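Local coordinates for hydrogenase expression/formation protein HypE (Desulfovibrio vulgaris subsp. vulgaris, PDB 2Z1U), which binds ATP and magnesium and, as its name implies, probably acts in the maturation of hydrogenases, at residues Gly49-Ser54 with Ile148-Val153. Sequence-based numbering, arbitrary orientation.
Sequences GPLAMS and IGEILV
At the edge, within the chain, of the mixed sheet in the N-terminal, PurM-like domain of HypE, Leu-51, Ala-52 and Met-53 of strand 50-58 pair antiparallel with Glu-150, Gly-149 and Ile-148 of strand 141-151. Three backbone hydrogen bonds hold the pair. Ala-52 and Gly-149 form the hydrogen-bonded pair: Ala-52 N donates to Gly-149 O at 2.8 Å, and Gly-149 N returns a bond to Ala-52 O at 2.9 Å. Toward the start of strand 50-58, Ile-151 N reaches Pro-50 O at 3.0 Å. The Gly-149 N donor lies in the carbonyl plane of Ala-52, whereas the donors to Gly-149 O and Pro-50 O are tilted from theirs. Ala-52 O also receives a CA-H contact from Ile-148 CA at 3.3 Å. The strand axes diverge from strictly antiparallel, their N-to-C directions being 144° apart.

The non-hydrogen-bonded pairs, Leu-51 with Glu-150 and Met-53 with Ile-148, start their side chains on one face. There Leu-51 and Glu-150 run side by side, with Leu-51 CD2 against the aliphatic Glu-150 CG. Farther on, a salt bridge from OE1 to Arg-90 and a bond from Thr-48 N to OE2 fix the carboxylate's position. A strand of the second subunit pairs with strand 50-58 in turn and continues the sheet across the dimer interface, where Leu-51 packs on Leu-51 of that subunit.

Ala-52 CB, on the opposite face from Leu-51, meets CG1 of Ile-151, which points in toward strand 50-58, at 4.0 Å. Ile-151 CD1 comes 3.4 Å from Leu-51 O. Back on the Leu-51 face, Ile-148 holds CG1 anti to its backbone N (chi1 -167°) and sets its CD1 methyl 3.8 Å from Met-53 CB, beyond which the extended Met-53 chain leads off.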
loop_
_atom_site.group_PDB
_atom_site.type_symbol
_atom_site.label_atom_id
_atom_site.label_comp_id
_atom_site.label_asym_id
_atom_site.label_seq_id
_atom_site.Cartn_x
_atom_site.Cartn_y
_atom_site.Cartn_z
ATOM N N GLY A 49 -15.326 -11.844 -7.866
ATOM C CA GLY A 49 -15.181 -11.795 -9.308
ATOM C C GLY A 49 -14.488 -10.531 -9.780
ATOM O O GLY A 49 -13.247 -10.387 -9.761
ATOM N N PRO A 50 -15.251 -9.638 -10.518
ATOM C CA PRO A 50 -14.677 -8.382 -10.995
ATOM C C PRO A 50 -14.464 -7.473 -9.794
ATOM O O PRO A 50 -15.419 -7.157 -9.079
ATOM C CB PRO A 50 -15.751 -7.820 -11.938
ATOM C CG PRO A 50 -16.781 -8.914 -12.089
ATOM C CD PRO A 50 -16.673 -9.766 -10.868
ATOM N N LEU A 51 -13.211 -7.095 -9.558
ATOM C CA LEU A 51 -12.844 -6.329 -8.372
ATOM C C LEU A 51 -12.226 -5.006 -8.761
ATOM O O LEU A 51 -11.719 -4.853 -9.869
ATOM C CB LEU A 51 -11.861 -7.117 -7.497
ATOM C CG LEU A 51 -12.265 -8.538 -7.093
ATOM C CD1 LEU A 51 -11.115 -9.192 -6.401
ATOM C CD2 LEU A 51 -13.503 -8.550 -6.210
ATOM N N ALA A 52 -12.278 -4.049 -7.843
ATOM C CA ALA A 52 -11.603 -2.776 -8.012
ATOM C C ALA A 52 -10.518 -2.631 -6.925
ATOM O O ALA A 52 -10.779 -2.901 -5.754
ATOM C CB ALA A 52 -12.593 -1.649 -7.950
ATOM N N MET A 53 -9.314 -2.228 -7.333
ATOM C CA MET A 53 -8.179 -2.076 -6.422
ATOM C C MET A 53 -7.500 -0.707 -6.582
ATOM O O MET A 53 -7.190 -0.277 -7.705
ATOM C CB MET A 53 -7.159 -3.206 -6.647
ATOM C CG MET A 53 -5.866 -3.098 -5.822
ATOM S SD MET A 53 -4.623 -4.349 -6.290
ATOM C CE MET A 53 -3.600 -4.406 -4.823
ATOM N N SER A 54 -7.261 -0.034 -5.467
ATOM C CA SER A 54 -6.611 1.286 -5.453
ATOM C C SER A 54 -5.628 1.405 -4.298
ATOM O O SER A 54 -5.870 0.838 -3.215
ATOM C CB SER A 54 -7.691 2.363 -5.277
ATOM O OG SER A 54 -7.112 3.654 -5.259
ATOM N N ILE A 148 -9.682 -2.888 -1.655
ATOM C CA ILE A 148 -10.224 -3.848 -2.589
ATOM C C ILE A 148 -11.747 -3.915 -2.438
ATOM O O ILE A 148 -12.274 -4.019 -1.324
ATOM C CB ILE A 148 -9.540 -5.245 -2.429
ATOM C CG1 ILE A 148 -9.884 -6.159 -3.604
ATOM C CG2 ILE A 148 -9.887 -5.906 -1.103
ATOM C CD1 ILE A 148 -8.832 -6.068 -4.712
ATOM N N GLY A 149 -12.436 -3.884 -3.570
ATOM C CA GLY A 149 -13.886 -3.919 -3.586
ATOM C C GLY A 149 -14.474 -4.710 -4.741
ATOM O O GLY A 149 -13.792 -5.013 -5.719
ATOM N N GLU A 150 -15.760 -5.007 -4.628
ATOM C CA GLU A 150 -16.495 -5.765 -5.631
ATOM C C GLU A 150 -17.214 -4.798 -6.592
ATOM O O GLU A 150 -18.010 -3.960 -6.159
ATOM C CB GLU A 150 -17.478 -6.708 -4.922
ATOM C CG GLU A 150 -16.742 -7.737 -4.042
ATOM C CD GLU A 150 -17.618 -8.399 -2.980
ATOM O OE1 GLU A 150 -18.335 -7.674 -2.246
ATOM O OE2 GLU A 150 -17.565 -9.648 -2.877
ATOM N N ILE A 151 -16.926 -4.900 -7.887
ATOM C CA ILE A 151 -17.596 -4.033 -8.859
ATOM C C ILE A 151 -19.083 -4.382 -8.939
ATOM O O ILE A 151 -19.454 -5.565 -8.974
ATOM C CB ILE A 151 -16.888 -3.994 -10.237
ATOM C CG1 ILE A 151 -15.545 -3.258 -10.099
ATOM C CG2 ILE A 151 -17.755 -3.271 -11.280
ATOM C CD1 ILE A 151 -14.561 -3.513 -11.198
ATOM N N LEU A 152 -19.915 -3.339 -8.920
ATOM C CA LEU A 152 -21.367 -3.487 -8.785
ATOM C C LEU A 152 -22.129 -3.467 -10.105
ATOM O O LEU A 152 -23.277 -3.895 -10.158
ATOM C CB LEU A 152 -21.936 -2.408 -7.851
ATOM C CG LEU A 152 -21.442 -2.391 -6.400
ATOM C CD1 LEU A 152 -21.820 -1.076 -5.737
ATOM C CD2 LEU A 152 -21.983 -3.582 -5.607
ATOM N N VAL A 153 -21.498 -2.964 -11.166
ATOM C CA VAL A 153 -22.191 -2.771 -12.447
ATOM C C VAL A 153 -21.292 -2.996 -13.650
ATOM O O VAL A 153 -20.075 -2.814 -13.568
ATOM C CB VAL A 153 -22.806 -1.348 -12.585
ATOM C CG1 VAL A 153 -24.079 -1.220 -11.777
ATOM C CG2 VAL A 153 -21.794 -0.256 -12.218
#